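Sugar ABC transporter, sugar-binding protein (Streptococcus pneumoniae, PDB 2HEU) probably binds sugars outside the cell and delivers them to an ABC transporter for uptake. Local coordinates at residues K63-V66 with V71-V74; E151-V156 with D217-D222; K157-V160 with T165-G168. All blocks are in the same frame, centred on the assembly; numbering follows the deposited sequence.

Contact 1 of 3, residues K63-V66 with V71-V74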
ATOM      1  N   LYS A  63       2.891 -19.508   6.157  1.00 13.66           N
ATOM      2  CA  LYS A  63       2.534 -19.842   7.517  1.00 14.76           C
ATOM      3  C   LYS A  63       2.785 -21.299   7.793  1.00 15.11           C
ATOM      4  O   LYS A  63       3.342 -21.663   8.864  1.00 17.45           O
ATOM      5  CB  LYS A  63       1.101 -19.471   7.818  1.00 15.79           C
ATOM      6  CG  LYS A  63       0.769 -18.007   7.794  1.00 17.43           C
ATOM      7  CD  LYS A  63      -0.673 -17.713   7.990  1.00 20.46           C
ATOM      8  CE  LYS A  63      -1.108 -16.289   7.789  1.00 23.94           C
ATOM      9  NZ  LYS A  63      -2.613 -16.297   7.727  1.00 25.03           N
ATOM     10  N   THR A  64       2.383 -22.179   6.904  1.00 15.89           N
ATOM     11  CA  THR A  64       2.548 -23.635   7.093  1.00 17.29           C
ATOM     12  C   THR A  64       4.012 -23.945   7.219  1.00 17.98           C
ATOM     13  O   THR A  64       4.430 -24.763   8.073  1.00 18.95           O
ATOM     14  CB  THR A  64       1.907 -24.387   5.963  1.00 18.41           C
ATOM     15  OG1 THR A  64       0.472 -24.136   5.972  1.00 18.90           O
ATOM     16  CG2 THR A  64       2.187 -25.900   6.027  1.00 19.99           C
ATOM     17  N   ARG A  65       4.822 -23.347   6.335  1.00 16.05           N
ATOM     18  CA  ARG A  65       6.239 -23.654   6.262  1.00 16.49           C
ATOM     19  C   ARG A  65       6.944 -23.133   7.521  1.00 16.54           C
ATOM     20  O   ARG A  65       7.804 -23.821   8.050  1.00 19.02           O
ATOM     21  CB  ARG A  65       6.881 -23.179   4.959  1.00 17.19           C
ATOM     22  CG  ARG A  65       6.369 -23.905   3.722  1.00 17.92           C
ATOM     23  CD  ARG A  65       7.086 -23.552   2.491  1.00 18.47           C
ATOM     24  NE  ARG A  65       8.531 -23.727   2.585  1.00 17.84           N
ATOM     25  CZ  ARG A  65       9.396 -23.259   1.750  1.00 16.35           C
ATOM     26  NH1 ARG A  65       8.986 -22.703   0.626  1.00 16.91           N
ATOM     27  NH2 ARG A  65      10.691 -23.430   1.971  1.00 18.32           N
ATOM     28  N   VAL A  66       6.595 -21.921   7.958  1.00 16.51           N
ATOM     29  CA  VAL A  66       7.247 -21.407   9.140  1.00 16.78           C
ATOM     30  C   VAL A  66       6.929 -22.262  10.342  1.00 18.54           C
ATOM     31  O   VAL A  66       7.797 -22.601  11.160  1.00 21.85           O
ATOM     32  CB  VAL A  66       6.861 -19.923   9.423  1.00 19.40           C
ATOM     33  CG1 VAL A  66       7.327 -19.454  10.779  1.00 21.77           C
ATOM     34  CG2 VAL A  66       7.414 -19.088   8.342  1.00 19.98           C
ATOM     35  N   VAL A  71      11.782 -22.560   6.751  1.00 16.88           N
ATOM     36  CA  VAL A  71      11.748 -21.138   6.385  1.00 16.66           C
ATOM     37  C   VAL A  71      12.599 -20.890   5.150  1.00 14.80           C
ATOM     38  O   VAL A  71      13.777 -21.260   5.111  1.00 15.94           O
ATOM     39  CB  VAL A  71      12.218 -20.228   7.567  1.00 17.62           C
ATOM     40  CG1 VAL A  71      12.091 -18.732   7.215  1.00 16.63           C
ATOM     41  CG2 VAL A  71      11.504 -20.534   8.847  1.00 19.94           C
ATOM     42  N   PRO A  72      12.014 -20.291   4.055  1.00 14.54           N
ATOM     43  CA  PRO A  72      12.855 -19.991   2.920  1.00 13.37           C
ATOM     44  C   PRO A  72      14.022 -19.095   3.303  1.00 12.61           C
ATOM     45  O   PRO A  72      13.946 -18.273   4.219  1.00 12.74           O
ATOM     46  CB  PRO A  72      11.918 -19.278   1.990  1.00 13.00           C
ATOM     47  CG  PRO A  72      10.567 -19.714   2.397  1.00 14.19           C
ATOM     48  CD  PRO A  72      10.612 -19.885   3.856  1.00 14.58           C
ATOM     49  N   ASP A  73      15.170 -19.175   2.571  1.00 11.91           N
ATOM     50  CA  ASP A  73      16.354 -18.365   2.926  1.00 11.49           C
ATOM     51  C   ASP A  73      16.028 -16.888   2.842  1.00 11.32           C
ATOM     52  O   ASP A  73      16.448 -16.156   3.734  1.00 11.54           O
ATOM     53  CB  ASP A  73      17.504 -18.710   2.013  1.00 12.36           C
ATOM     54  CG  ASP A  73      17.801 -20.213   2.058  1.00 13.69           C
ATOM     55  OD1 ASP A  73      18.437 -20.678   2.958  1.00 17.15           O
ATOM     56  OD2 ASP A  73      17.297 -20.927   1.160  1.00 16.83           O
ATOM     57  N   VAL A  74      15.391 -16.461   1.777  1.00 10.87           N
ATOM     58  CA  VAL A  74      14.994 -15.073   1.594  1.00 10.24           C
ATOM     59  C   VAL A  74      13.514 -15.095   1.332  1.00 10.60           C
ATOM     60  O   VAL A  74      13.041 -15.839   0.489  1.00 11.38           O
ATOM     61  CB  VAL A  74      15.745 -14.407   0.439  1.00 10.50           C
ATOM     62  CG1 VAL A  74      15.330 -12.920   0.333  1.00 11.72           C
ATOM     63  CG2 VAL A  74      17.290 -14.462   0.665  1.00 13.21           C
TER
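The R65 guanidinium is held by acidic partners at its nitrogens and has P72 CG over one face: NH1 forms a salt bridge with E22 and NE another with D70, the residue just before V71-V74. R65 sits near the end of helix 58-67, and P72 in the loop leading to strand 74-76, so the contact lies where the helix of a beta-alpha-beta crossover (strand 48-53, helix 58-67, strand 74-76) hands over to its second strand, in the mixed sheet whose 2-1-3-5-4 strand order is that of type II periplasmic binding proteins. P72 CG stands 3.5 Å above the guanidinium plane, displaced toward its rim, with R65 NH2 the nearest atom at 3.7 Å; R65 NH1 and R65 CZ are each 3.8 Å from it. The arginine reaches this place by a bend at chi3 (54°), which turns the charged group along the loop after CG has left the helix anti to the carbonyl carbon. F24 of strand 19-24 touches both R65 and P72, making the pair part of the layer between helix and sheet. Further along the loop, D73 anchors the chain through OD2 to the backbone N of E22 and through OD1 to T302. Beside the arginine, V66 and V71 add a looser apolar touch through single methyls, V66 CG2 lying 4.4 Å from V71 CG2.

Contact 2 of 3, residues E151-V156 with D217-D222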
ATOM      1  N   GLU A 151     -12.103  22.260  -0.746  1.00 10.22           N
ATOM      2  CA  GLU A 151     -11.935  22.308  -2.208  1.00  9.65           C
ATOM      3  C   GLU A 151     -12.344  20.998  -2.829  1.00  9.97           C
ATOM      4  O   GLU A 151     -12.863  20.969  -3.959  1.00 10.08           O
ATOM      5  CB  GLU A 151     -10.531  22.600  -2.624  1.00 10.75           C
ATOM      6  CG  GLU A 151     -10.062  24.028  -2.384  1.00 12.21           C
ATOM      7  CD  GLU A 151      -8.761  24.351  -2.980  1.00 15.80           C
ATOM      8  OE1 GLU A 151      -8.039  23.525  -3.450  1.00 20.97           O
ATOM      9  OE2 GLU A 151      -8.374  25.568  -3.048  1.00 19.26           O
ATOM     10  N   PHE A 152     -12.174  19.874  -2.161  1.00  9.35           N
ATOM     11  CA  PHE A 152     -12.569  18.555  -2.742  1.00  9.57           C
ATOM     12  C   PHE A 152     -14.101  18.472  -2.851  1.00  8.90           C
ATOM     13  O   PHE A 152     -14.626  18.058  -3.867  1.00  9.34           O
ATOM     14  CB  PHE A 152     -11.939  17.483  -1.870  1.00  9.35           C
ATOM     15  CG  PHE A 152     -11.913  16.072  -2.510  1.00  9.12           C
ATOM     16  CD1 PHE A 152     -12.280  15.775  -3.793  1.00  9.18           C
ATOM     17  CD2 PHE A 152     -11.449  15.056  -1.678  1.00  9.83           C
ATOM     18  CE1 PHE A 152     -12.157  14.465  -4.268  1.00  9.69           C
ATOM     19  CE2 PHE A 152     -11.336  13.765  -2.159  1.00 10.46           C
ATOM     20  CZ  PHE A 152     -11.688  13.477  -3.463  1.00 10.33           C
ATOM     21  N   GLU A 153     -14.799  18.918  -1.792  1.00  8.89           N
ATOM     22  CA  GLU A 153     -16.237  18.977  -1.827  1.00  9.11           C
ATOM     23  C   GLU A 153     -16.669  19.838  -3.038  1.00  9.26           C
ATOM     24  O   GLU A 153     -17.552  19.443  -3.807  1.00  9.78           O
ATOM     25  CB  GLU A 153     -16.785  19.679  -0.537  1.00 10.38           C
ATOM     26  CG  GLU A 153     -16.633  18.920   0.688  1.00  9.78           C
ATOM     27  CD  GLU A 153     -16.971  19.708   1.956  1.00 10.15           C
ATOM     28  OE1 GLU A 153     -17.046  20.968   1.870  1.00 12.13           O
ATOM     29  OE2 GLU A 153     -17.149  19.082   3.016  1.00 11.31           O
ATOM     30  N   GLN A 154     -16.040  21.006  -3.210  1.00  9.42           N
ATOM     31  CA  GLN A 154     -16.479  21.903  -4.277  1.00 11.11           C
ATOM     32  C   GLN A 154     -16.201  21.324  -5.637  1.00  9.86           C
ATOM     33  O   GLN A 154     -16.974  21.510  -6.563  1.00 11.06           O
ATOM     34  CB  GLN A 154     -15.849  23.283  -4.113  1.00 11.12           C
ATOM     35  CG  GLN A 154     -16.454  24.300  -5.043  1.00 12.45           C
ATOM     36  CD  GLN A 154     -17.940  24.513  -4.731  1.00 14.16           C
ATOM     37  OE1 GLN A 154     -18.819  24.292  -5.647  1.00 16.80           O
ATOM     38  NE2 GLN A 154     -18.277  24.830  -3.501  1.00 13.43           N
ATOM     39  N   LEU A 155     -15.079  20.627  -5.820  1.00 10.22           N
ATOM     40  CA  LEU A 155     -14.725  19.985  -7.071  1.00 10.44           C
ATOM     41  C   LEU A 155     -15.793  18.997  -7.475  1.00  9.92           C
ATOM     42  O   LEU A 155     -16.220  18.958  -8.618  1.00 10.19           O
ATOM     43  CB  LEU A 155     -13.348  19.312  -6.884  1.00 10.49           C
ATOM     44  CG  LEU A 155     -12.911  18.437  -8.101  1.00 10.13           C
ATOM     45  CD1 LEU A 155     -12.777  19.252  -9.363  1.00 14.23           C
ATOM     46  CD2 LEU A 155     -11.683  17.711  -7.705  1.00 12.54           C
ATOM     47  N   VAL A 156     -16.215  18.140  -6.532  1.00  9.04           N
ATOM     48  CA  VAL A 156     -17.223  17.130  -6.814  1.00  9.30           C
ATOM     49  C   VAL A 156     -18.511  17.834  -7.237  1.00  9.44           C
ATOM     50  O   VAL A 156     -19.131  17.440  -8.230  1.00  9.84           O
ATOM     51  CB  VAL A 156     -17.404  16.220  -5.598  1.00  8.53           C
ATOM     52  CG1 VAL A 156     -18.532  15.252  -5.770  1.00  9.45           C
ATOM     53  CG2 VAL A 156     -16.101  15.463  -5.365  1.00  9.11           C
ATOM     54  N   ASP A 217     -14.205  13.059  10.073  1.00  8.41           N
ATOM     55  CA  ASP A 217     -14.211  11.829   9.256  1.00  8.39           C
ATOM     56  C   ASP A 217     -15.494  11.752   8.417  1.00  7.91           C
ATOM     57  O   ASP A 217     -15.433  11.395   7.246  1.00  8.36           O
ATOM     58  CB  ASP A 217     -14.120  10.620  10.183  1.00  8.74           C
ATOM     59  CG  ASP A 217     -14.265   9.325   9.428  1.00  8.25           C
ATOM     60  OD1 ASP A 217     -13.219   9.058   8.694  1.00  8.17           O
ATOM     61  OD2 ASP A 217     -15.269   8.641   9.480  1.00  8.58           O
ATOM     62  N   ILE A 218     -16.654  12.056   9.007  1.00  8.27           N
ATOM     63  CA  ILE A 218     -17.898  12.034   8.297  1.00  8.24           C
ATOM     64  C   ILE A 218     -17.910  13.052   7.193  1.00  8.04           C
ATOM     65  O   ILE A 218     -18.400  12.791   6.101  1.00  8.62           O
ATOM     66  CB  ILE A 218     -19.038  12.198   9.317  1.00  8.98           C
ATOM     67  CG1 ILE A 218     -19.167  10.912  10.149  1.00  9.38           C
ATOM     68  CG2 ILE A 218     -20.343  12.568   8.604  1.00 10.11           C
ATOM     69  CD1 ILE A 218     -20.015  11.045  11.396  1.00  9.66           C
ATOM     70  N   LYS A 219     -17.364  14.255   7.434  1.00  8.43           N
ATOM     71  CA  LYS A 219     -17.250  15.266   6.399  1.00  8.12           C
ATOM     72  C   LYS A 219     -16.480  14.713   5.195  1.00  7.99           C
ATOM     73  O   LYS A 219     -16.912  14.848   4.033  1.00  8.99           O
ATOM     74  CB  LYS A 219     -16.565  16.505   6.940  1.00  8.64           C
ATOM     75  CG  LYS A 219     -16.283  17.594   5.950  1.00  9.44           C
ATOM     76  CD  LYS A 219     -15.512  18.735   6.572  1.00 10.94           C
ATOM     77  CE  LYS A 219     -15.040  19.819   5.648  1.00 11.58           C
ATOM     78  NZ  LYS A 219     -16.126  20.575   5.052  1.00 11.48           N
ATOM     79  N   VAL A 220     -15.355  14.086   5.433  1.00  8.09           N
ATOM     80  CA  VAL A 220     -14.535  13.544   4.323  1.00  7.96           C
ATOM     81  C   VAL A 220     -15.295  12.405   3.617  1.00  7.64           C
ATOM     82  O   VAL A 220     -15.349  12.329   2.380  1.00  7.75           O
ATOM     83  CB  VAL A 220     -13.161  13.152   4.797  1.00  8.39           C
ATOM     84  CG1 VAL A 220     -12.350  12.563   3.632  1.00  9.56           C
ATOM     85  CG2 VAL A 220     -12.420  14.340   5.384  1.00  9.71           C
ATOM     86  N   MET A 221     -15.901  11.489   4.385  1.00  7.58           N
ATOM     87  CA  MET A 221     -16.705  10.430   3.787  1.00  7.26           C
ATOM     88  C   MET A 221     -17.862  10.987   2.990  1.00  7.48           C
ATOM     89  O   MET A 221     -18.238  10.407   1.938  1.00  8.11           O
ATOM     90  CB  MET A 221     -17.215   9.460   4.855  1.00  7.55           C
ATOM     91  CG  MET A 221     -16.167   8.551   5.445  1.00  7.97           C
ATOM     92  SD  MET A 221     -15.238   7.567   4.258  1.00  8.46           S
ATOM     93  CE  MET A 221     -16.575   6.817   3.308  1.00 10.13           C
ATOM     94  N   ASP A 222     -18.462  12.096   3.441  1.00  7.69           N
ATOM     95  CA  ASP A 222     -19.592  12.665   2.770  1.00  7.90           C
ATOM     96  C   ASP A 222     -19.287  13.240   1.420  1.00  8.05           C
ATOM     97  O   ASP A 222     -20.192  13.449   0.617  1.00  8.42           O
ATOM     98  CB  ASP A 222     -20.317  13.711   3.659  1.00  8.25           C
ATOM     99  CG  ASP A 222     -21.238  13.099   4.653  1.00  9.28           C
ATOM    100  OD1 ASP A 222     -21.619  11.920   4.527  1.00 10.50           O
ATOM    101  OD2 ASP A 222     -21.670  13.828   5.594  1.00 10.62           O
TER
HETATM  102  O   HOH W   1     -18.547  16.828   3.090  1.00 10.82           O
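E153 and K219 join two helices, 149-161 and 212-222, of the lobe built round the three-stranded antiparallel sheet (129-134, 253-257, 273-276), by a surface salt bridge reinforced by a water bridge. K219 NZ donates to E153 OE2 at 2.7 Å, and OE2 is met on its syn side, with the ammonium nitrogen 34° out of the carboxylate plane. The second oxygen is less closely engaged, E153 OE1 being 3.3 Å from K219 NZ. A water also donates to E153 OE2 at 2.7 Å and gives its other hydrogen to K219 O, again at 2.7 Å. One carboxylate oxygen thus accepts both a charged and a neutral donor, so the glutamate holds K219 twice, directly at NZ and through the water at the main-chain O. K219 NZ is shared in turn, since D150, just ahead of E151-V156 on the first helix, supplies a second salt bridge; two acidic groups around one ammonium would be expected to favour its protonated form. The two side chains cross at about a right angle. E153 is extended beyond CG and runs across the gap, whereas the lysine stays straight until a final bend at chi4 (66°) turns NZ onto the carboxylate. On the next residue, V220 O accepts a hydrogen bond from Y180 OH. The lysine's aliphatic stem passes close to the same carboxylate oxygen, K219 CG lying 3.4 Å from E153 OE2.

Contact 3 of 3, residues K157-V160 with T165-G168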
ATOM      1  N   LYS A 157     -18.936  18.865  -6.494  1.00  9.82           N
ATOM      2  CA  LYS A 157     -20.157  19.567  -6.856  1.00 10.34           C
ATOM      3  C   LYS A 157     -20.005  20.199  -8.184  1.00 10.90           C
ATOM      4  O   LYS A 157     -20.961  20.213  -8.995  1.00 11.91           O
ATOM      5  CB  LYS A 157     -20.464  20.633  -5.784  1.00 10.71           C
ATOM      6  CG  LYS A 157     -20.818  20.042  -4.458  1.00 11.49           C
ATOM      7  CD  LYS A 157     -20.932  21.113  -3.348  1.00 13.43           C
ATOM      8  CE  LYS A 157     -21.070  20.482  -1.974  1.00 15.50           C
ATOM      9  NZ  LYS A 157     -21.019  21.583  -0.935  1.00 15.93           N
ATOM     10  N   ASP A 158     -18.881  20.787  -8.528  1.00 11.17           N
ATOM     11  CA  ASP A 158     -18.655  21.443  -9.798  1.00 12.18           C
ATOM     12  C   ASP A 158     -18.716  20.462 -10.945  1.00 11.86           C
ATOM     13  O   ASP A 158     -19.272  20.791 -12.009  1.00 12.83           O
ATOM     14  CB  ASP A 158     -17.294  22.168  -9.842  1.00 12.68           C
ATOM     15  CG  ASP A 158     -17.273  23.406  -8.955  1.00 14.98           C
ATOM     16  OD1 ASP A 158     -18.329  23.843  -8.403  1.00 16.78           O
ATOM     17  OD2 ASP A 158     -16.163  23.952  -8.807  1.00 16.10           O
ATOM     18  N   ILE A 159     -18.179  19.262 -10.775  1.00 10.81           N
ATOM     19  CA  ILE A 159     -18.279  18.233 -11.836  1.00 10.59           C
ATOM     20  C   ILE A 159     -19.706  17.851 -12.072  1.00 11.08           C
ATOM     21  O   ILE A 159     -20.193  17.739 -13.223  1.00 12.30           O
ATOM     22  CB  ILE A 159     -17.381  17.052 -11.475  1.00 10.37           C
ATOM     23  CG1 ILE A 159     -15.908  17.448 -11.534  1.00 11.24           C
ATOM     24  CG2 ILE A 159     -17.685  15.868 -12.414  1.00 11.06           C
ATOM     25  CD1 ILE A 159     -14.980  16.421 -10.878  1.00 10.69           C
ATOM     26  N   VAL A 160     -20.481  17.603 -11.011  1.00 11.06           N
ATOM     27  CA  VAL A 160     -21.877  17.290 -11.165  1.00 12.31           C
ATOM     28  C   VAL A 160     -22.595  18.378 -11.901  1.00 12.94           C
ATOM     29  O   VAL A 160     -23.384  18.095 -12.785  1.00 14.86           O
ATOM     30  CB  VAL A 160     -22.575  17.027  -9.798  1.00 11.99           C
ATOM     31  CG1 VAL A 160     -24.046  16.757  -9.976  1.00 14.32           C
ATOM     32  CG2 VAL A 160     -21.935  15.780  -9.090  1.00 11.87           C
ATOM     33  N   THR A 165     -19.734  12.750 -14.224  1.00 11.06           N
ATOM     34  CA  THR A 165     -19.755  11.919 -13.024  1.00  9.70           C
ATOM     35  C   THR A 165     -18.422  12.008 -12.328  1.00  9.02           C
ATOM     36  O   THR A 165     -17.414  11.584 -12.870  1.00  9.41           O
ATOM     37  CB  THR A 165     -20.063  10.472 -13.358  1.00 10.17           C
ATOM     38  OG1 THR A 165     -21.295  10.380 -14.058  1.00 13.49           O
ATOM     39  CG2 THR A 165     -20.127   9.629 -12.076  1.00 11.05           C
ATOM     40  N   PRO A 166     -18.405  12.517 -11.086  1.00  8.86           N
ATOM     41  CA  PRO A 166     -17.127  12.672 -10.374  1.00  8.71           C
ATOM     42  C   PRO A 166     -16.391  11.338 -10.170  1.00  8.33           C
ATOM     43  O   PRO A 166     -15.215  11.268 -10.471  1.00  8.84           O
ATOM     44  CB  PRO A 166     -17.539  13.325  -9.035  1.00  9.31           C
ATOM     45  CG  PRO A 166     -18.769  14.083  -9.355  1.00  9.11           C
ATOM     46  CD  PRO A 166     -19.481  13.261 -10.390  1.00  9.18           C
ATOM     47  N   PHE A 167     -17.095  10.341  -9.595  1.00  8.08           N
ATOM     48  CA  PHE A 167     -16.426   9.152  -9.158  1.00  8.31           C
ATOM     49  C   PHE A 167     -16.976   7.882  -9.730  1.00  8.07           C
ATOM     50  O   PHE A 167     -18.173   7.697  -9.859  1.00  8.57           O
ATOM     51  CB  PHE A 167     -16.565   8.942  -7.593  1.00  8.42           C
ATOM     52  CG  PHE A 167     -15.952  10.074  -6.772  1.00  8.08           C
ATOM     53  CD1 PHE A 167     -14.584  10.293  -6.724  1.00  8.50           C
ATOM     54  CD2 PHE A 167     -16.800  10.850  -5.998  1.00  8.30           C
ATOM     55  CE1 PHE A 167     -14.060  11.273  -5.906  1.00  9.10           C
ATOM     56  CE2 PHE A 167     -16.233  11.855  -5.170  1.00  8.43           C
ATOM     57  CZ  PHE A 167     -14.904  12.047  -5.131  1.00  9.06           C
ATOM     58  N   GLY A 168     -16.060   6.928  -9.954  1.00  8.05           N
ATOM     59  CA  GLY A 168     -16.407   5.502 -10.004  1.00  7.79           C
ATOM     60  C   GLY A 168     -16.147   4.876  -8.643  1.00  7.59           C
ATOM     61  O   GLY A 168     -15.029   4.867  -8.174  1.00  8.81           O
TER
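Against the flat peptide joining T165 to P166 lies the CG2 methyl of I159, 3.7 Å from P166 N and 3.9 Å from T165 C. The proline ring that continues from this peptide is met at CG and CD by two methyls of helix 149-161: V160 CG2 is 3.6 Å from P166 CG, and I159 CG2 reaches the same ring carbon at 3.7 Å. P166 CG is therefore met by methyl branches of two consecutive helix residues, and these side-chain touches are apolar. In I159 the CG2 branch is the one anti to the backbone N, which aims it at the loop; in V160 the touching branch is instead the one anti to the carbonyl carbon, CG1 having taken the place anti to N (chi1 178°). The I159 side chain and the proline ring run alongside each other, pointing opposite ways, whereas V160 meets the ring at a slant. M253 touches both I159 and P166. After the last turn of helix 149-161 the chain returns past I159 and V160 and runs along strand 253-257, T165 bonding through its backbone with L252 and G168 with M253, so that the segment flanks an outermost strand of the antiparallel sheet in this helix-rich lobe of the solute-binding protein fold.

Contacts 2 and 3 share helix 149-161 and lie 12 Å apart between centres, with contact 3 nested in the long loop that contact 2 closes. They meet directly: V156 CG2 packs 3.6 Å from F167 CE2, and F152 CE1 lies 3.8 Å from F167 CZ, so the helix that carries the surface salt bridge also rests on the loop after it. Contact 1 belongs to the part of the chain built on the mixed sheet, on the opposite side of the chain's centre, about 45 Å from contact 2 and 47 Å from contact 3 between centres. None of the three includes K103 or E335, the residues at the sodium ion.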